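Long-range contact in protein insensitive (Drosophila melanogaster, PDB 4IX7), which represses transcription of neural-development genes by binding palindromic DNA sites through its BEN domain, and serves as a corepressor for Su(H) in inhibiting Notch signalling: residues V3-P15 / D69-T81. Residues are numbered along the deposited sequence; the frame is centred on the assembly and turned at random.
Sequences VMVSIGPNNTCVP and DPGKIQDIIFAVT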
loop_
_atom_site.group_PDB
_atom_site.type_symbol
_atom_site.label_atom_id
_atom_site.label_comp_id
_atom_site.label_asym_id
_atom_site.label_seq_id
_atom_site.Cartn_x
_atom_site.Cartn_y
_atom_site.Cartn_z
ATOM N N VAL C 3 26.468 -21.955 9.281
ATOM C CA VAL C 3 26.093 -22.290 7.913
ATOM C C VAL C 3 25.292 -21.167 7.264
ATOM O O VAL C 3 24.342 -20.642 7.853
ATOM C CB VAL C 3 25.284 -23.604 7.870
ATOM C CG1 VAL C 3 24.891 -23.939 6.450
ATOM C CG2 VAL C 3 26.102 -24.745 8.477
HETATM N N MSE C 4 25.683 -20.792 6.051
HETATM C CA MSE C 4 24.947 -19.784 5.301
HETATM C C MSE C 4 23.819 -20.451 4.506
HETATM O O MSE C 4 23.998 -21.532 3.935
HETATM C CB MSE C 4 25.884 -19.005 4.372
HETATM C CG MSE C 4 27.032 -18.291 5.077
HETATM SE SE MSE C 4 26.448 -16.952 6.389
HETATM C CE MSE C 4 25.724 -15.622 5.170
ATOM N N VAL C 5 22.655 -19.810 4.494
ATOM C CA VAL C 5 21.490 -20.305 3.782
ATOM C C VAL C 5 21.241 -19.426 2.555
ATOM O O VAL C 5 21.111 -18.206 2.677
ATOM C CB VAL C 5 20.222 -20.284 4.670
ATOM C CG1 VAL C 5 19.005 -20.713 3.867
ATOM C CG2 VAL C 5 20.401 -21.177 5.886
ATOM N N SER C 6 21.197 -20.041 1.374
ATOM C CA SER C 6 20.839 -19.337 0.144
ATOM C C SER C 6 19.333 -19.097 0.121
ATOM O O SER C 6 18.550 -20.047 0.195
ATOM C CB SER C 6 21.251 -20.183 -1.065
ATOM O OG SER C 6 20.998 -19.505 -2.280
ATOM N N ILE C 7 18.911 -17.838 0.029
ATOM C CA ILE C 7 17.479 -17.548 0.161
ATOM C C ILE C 7 16.709 -17.471 -1.158
ATOM O O ILE C 7 15.476 -17.443 -1.158
ATOM C CB ILE C 7 17.192 -16.277 1.021
ATOM C CG1 ILE C 7 17.414 -14.996 0.205
ATOM C CG2 ILE C 7 18.014 -16.298 2.315
ATOM C CD1 ILE C 7 17.021 -13.718 0.943
ATOM N N GLY C 8 17.426 -17.435 -2.277
ATOM C CA GLY C 8 16.768 -17.342 -3.569
ATOM C C GLY C 8 17.696 -17.653 -4.718
ATOM O O GLY C 8 18.878 -17.926 -4.507
ATOM N N PRO C 9 17.164 -17.603 -5.944
ATOM C CA PRO C 9 17.932 -17.996 -7.136
ATOM C C PRO C 9 19.233 -17.226 -7.383
ATOM O O PRO C 9 20.082 -17.735 -8.118
ATOM C CB PRO C 9 16.943 -17.777 -8.293
ATOM C CG PRO C 9 15.811 -16.968 -7.719
ATOM C CD PRO C 9 15.761 -17.280 -6.256
ATOM N N ASN C 10 19.395 -16.037 -6.809
ATOM C CA ASN C 10 20.622 -15.269 -7.024
ATOM C C ASN C 10 21.672 -15.502 -5.943
ATOM O O ASN C 10 22.702 -14.825 -5.900
ATOM C CB ASN C 10 20.314 -13.775 -7.184
ATOM C CG ASN C 10 19.362 -13.505 -8.328
ATOM O OD1 ASN C 10 19.481 -14.103 -9.404
ATOM N ND2 ASN C 10 18.397 -12.623 -8.103
ATOM N N ASN C 11 21.399 -16.473 -5.076
ATOM C CA ASN C 11 22.326 -16.877 -4.022
ATOM C C ASN C 11 22.650 -15.776 -3.000
ATOM O O ASN C 11 23.739 -15.737 -2.425
ATOM C CB ASN C 11 23.608 -17.489 -4.614
ATOM C CG ASN C 11 24.427 -18.261 -3.586
ATOM O OD1 ASN C 11 25.645 -18.083 -3.486
ATOM N ND2 ASN C 11 23.761 -19.110 -2.813
ATOM N N THR C 12 21.686 -14.895 -2.745
ATOM C CA THR C 12 21.819 -13.996 -1.609
ATOM C C THR C 12 21.658 -14.862 -0.367
ATOM O O THR C 12 20.727 -15.670 -0.288
ATOM C CB THR C 12 20.721 -12.923 -1.621
ATOM O OG1 THR C 12 20.757 -12.230 -2.878
ATOM C CG2 THR C 12 20.930 -11.927 -0.483
ATOM N N CYS C 13 22.570 -14.708 0.588
ATOM C CA CYS C 13 22.574 -15.564 1.774
ATOM C C CYS C 13 22.434 -14.809 3.086
ATOM O O CYS C 13 22.789 -13.629 3.191
ATOM C CB CYS C 13 23.858 -16.394 1.824
ATOM S SG CYS C 13 24.041 -17.550 0.443
ATOM N N VAL C 14 21.906 -15.518 4.080
ATOM C CA VAL C 14 21.870 -15.059 5.461
ATOM C C VAL C 14 22.300 -16.240 6.325
ATOM O O VAL C 14 22.186 -17.388 5.890
ATOM C CB VAL C 14 20.444 -14.604 5.874
ATOM C CG1 VAL C 14 19.972 -13.450 4.993
ATOM C CG2 VAL C 14 19.455 -15.769 5.797
ATOM N N PRO C 15 22.803 -15.975 7.543
ATOM C CA PRO C 15 23.168 -17.119 8.384
ATOM C C PRO C 15 21.950 -17.976 8.710
ATOM O O PRO C 15 20.831 -17.451 8.787
ATOM C CB PRO C 15 23.702 -16.461 9.658
ATOM C CG PRO C 15 24.118 -15.086 9.233
ATOM C CD PRO C 15 23.114 -14.690 8.190
ATOM N N ASP C 69 20.126 -3.085 -4.598
ATOM C CA ASP C 69 20.631 -4.186 -5.429
ATOM C C ASP C 69 19.474 -5.069 -5.901
ATOM O O ASP C 69 18.844 -5.740 -5.083
ATOM C CB ASP C 69 21.622 -5.007 -4.585
ATOM C CG ASP C 69 22.312 -6.121 -5.366
ATOM O OD1 ASP C 69 21.668 -6.788 -6.195
ATOM O OD2 ASP C 69 23.521 -6.347 -5.128
ATOM N N PRO C 70 19.169 -5.053 -7.213
ATOM C CA PRO C 70 17.981 -5.754 -7.706
ATOM C C PRO C 70 18.031 -7.262 -7.484
ATOM O O PRO C 70 16.987 -7.857 -7.235
ATOM C CB PRO C 70 17.986 -5.461 -9.211
ATOM C CG PRO C 70 18.863 -4.291 -9.391
ATOM C CD PRO C 70 19.854 -4.287 -8.271
ATOM N N GLY C 71 19.211 -7.871 -7.589
ATOM C CA GLY C 71 19.324 -9.309 -7.428
ATOM C C GLY C 71 19.039 -9.725 -5.996
ATOM O O GLY C 71 18.385 -10.745 -5.745
ATOM N N LYS C 72 19.510 -8.918 -5.053
ATOM C CA LYS C 72 19.259 -9.173 -3.639
ATOM C C LYS C 72 17.776 -8.976 -3.296
ATOM O O LYS C 72 17.177 -9.770 -2.556
ATOM C CB LYS C 72 20.177 -8.302 -2.762
ATOM C CG LYS C 72 21.657 -8.695 -2.888
ATOM C CD LYS C 72 22.558 -7.811 -2.034
ATOM C CE LYS C 72 23.999 -8.291 -2.153
ATOM N NZ LYS C 72 24.973 -7.370 -1.509
ATOM N N ILE C 73 17.174 -7.932 -3.852
ATOM C CA ILE C 73 15.757 -7.679 -3.633
ATOM C C ILE C 73 14.919 -8.813 -4.220
ATOM O O ILE C 73 13.979 -9.284 -3.586
ATOM C CB ILE C 73 15.340 -6.309 -4.199
ATOM C CG1 ILE C 73 15.958 -5.194 -3.349
ATOM C CG2 ILE C 73 13.817 -6.158 -4.216
ATOM C CD1 ILE C 73 15.683 -5.323 -1.874
ATOM N N GLN C 74 15.284 -9.266 -5.419
ATOM C CA GLN C 74 14.586 -10.381 -6.054
ATOM C C GLN C 74 14.624 -11.615 -5.154
ATOM O O GLN C 74 13.628 -12.325 -5.026
ATOM C CB GLN C 74 15.211 -10.705 -7.409
ATOM C CG GLN C 74 14.384 -11.663 -8.242
ATOM C CD GLN C 74 15.092 -12.085 -9.521
ATOM O OE1 GLN C 74 16.236 -11.695 -9.771
ATOM N NE2 GLN C 74 14.414 -12.887 -10.336
ATOM N N ASP C 75 15.764 -11.851 -4.510
ATOM C CA ASP C 75 15.894 -12.996 -3.614
ATOM C C ASP C 75 15.040 -12.848 -2.361
ATOM O O ASP C 75 14.442 -13.824 -1.898
ATOM C CB ASP C 75 17.354 -13.234 -3.233
ATOM C CG ASP C 75 18.119 -13.988 -4.309
ATOM O OD1 ASP C 75 17.485 -14.484 -5.269
ATOM O OD2 ASP C 75 19.354 -14.089 -4.175
ATOM N N ILE C 76 14.984 -11.638 -1.810
ATOM C CA ILE C 76 14.154 -11.399 -0.637
ATOM C C ILE C 76 12.695 -11.649 -0.980
ATOM O O ILE C 76 11.977 -12.301 -0.223
ATOM C CB ILE C 76 14.344 -9.972 -0.088
ATOM C CG1 ILE C 76 15.752 -9.844 0.508
ATOM C CG2 ILE C 76 13.266 -9.633 0.957
ATOM C CD1 ILE C 76 16.128 -8.424 0.857
ATOM N N ILE C 77 12.263 -11.157 -2.136
ATOM C CA ILE C 77 10.886 -11.373 -2.581
ATOM C C ILE C 77 10.631 -12.864 -2.784
ATOM O O ILE C 77 9.603 -13.383 -2.357
ATOM C CB ILE C 77 10.583 -10.586 -3.864
ATOM C CG1 ILE C 77 10.618 -9.084 -3.578
ATOM C CG2 ILE C 77 9.235 -10.985 -4.427
ATOM C CD1 ILE C 77 10.596 -8.218 -4.850
ATOM N N PHE C 78 11.580 -13.555 -3.407
ATOM C CA PHE C 78 11.457 -14.997 -3.589
ATOM C C PHE C 78 11.243 -15.710 -2.257
ATOM O O PHE C 78 10.309 -16.506 -2.111
ATOM C CB PHE C 78 12.692 -15.565 -4.297
ATOM C CG PHE C 78 12.623 -17.046 -4.535
ATOM C CD1 PHE C 78 12.120 -17.544 -5.725
ATOM C CD2 PHE C 78 13.072 -17.940 -3.572
ATOM C CE1 PHE C 78 12.056 -18.910 -5.951
ATOM C CE2 PHE C 78 13.008 -19.309 -3.790
ATOM C CZ PHE C 78 12.502 -19.792 -4.983
ATOM N N ALA C 79 12.101 -15.422 -1.285
ATOM C CA ALA C 79 12.040 -16.117 -0.008
ATOM C C ALA C 79 10.735 -15.833 0.740
ATOM O O ALA C 79 10.084 -16.753 1.245
ATOM C CB ALA C 79 13.223 -15.741 0.851
ATOM N N VAL C 80 10.353 -14.562 0.826
ATOM C CA VAL C 80 9.183 -14.201 1.628
ATOM C C VAL C 80 7.887 -14.706 0.983
ATOM O O VAL C 80 7.029 -15.263 1.663
ATOM C CB VAL C 80 9.115 -12.675 1.915
ATOM C CG1 VAL C 80 7.831 -12.324 2.670
ATOM C CG2 VAL C 80 10.318 -12.242 2.726
ATOM N N THR C 81 7.753 -14.544 -0.326
ATOM C CA THR C 81 6.548 -15.033 -1.004
ATOM C C THR C 81 6.396 -16.552 -0.936
ATOM O O THR C 81 5.272 -17.052 -0.904
ATOM C CB THR C 81 6.453 -14.560 -2.470
ATOM O OG1 THR C 81 7.564 -15.064 -3.220
ATOM C CG2 THR C 81 6.433 -13.037 -2.537
#
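Asp75 projects from helix 70-84 into the loop of residues 7-12 between strands 4-6 and 13-15. OD1 takes the backbone N-H of Asn10 on its syn lone pair (N to OD1 2.9 Å). OD2 receives two donors from Thr12: the backbone N, nearly in line with the C-O bond, and the hydroxyl on the anti side (OG1 to OD2 2.7 Å), which come from opposite faces of the carboxylate. With OG1 beside its own backbone N (chi1 -55°), Thr12 can present both donors to one oxygen. A lysine in place of Asp75 would probably leave the N-H groups of Asn10 and Thr12 and the Thr12 hydroxyl without their acceptor and set the loop free to shift. Beside the carboxylate, the Asn10 amide splits its ND2 hydrogens between Gly71 O (3.0 Å) and Gln74 OE1 (2.9 Å), both close to its own plane. Gln74 lies crosswise; the two amide planes are 59° apart, and Asn10 ND2 stands above the carbonyl plane of Gln74, not on a lone pair. Residues 3-15 form a beta hairpin whose connecting loop, with a type I turn from Gly8 to Asn11, packs this N-terminal part of the BEN-domain chain against helix 70-84. Toward the C-terminal end of the helix the contact turns apolar. Pro9 CD rests over one face of the Phe78 ring, 3.7 Å from its centroid, a CH-pi contact, while Ile7 O lies at the ring edge. Ile7 brings CD1 to Ile76 CG1 (4.1 Å) and CB to Ala79 CB (4.0 Å); Phe19 of helix 16-19 also packs on Ile7.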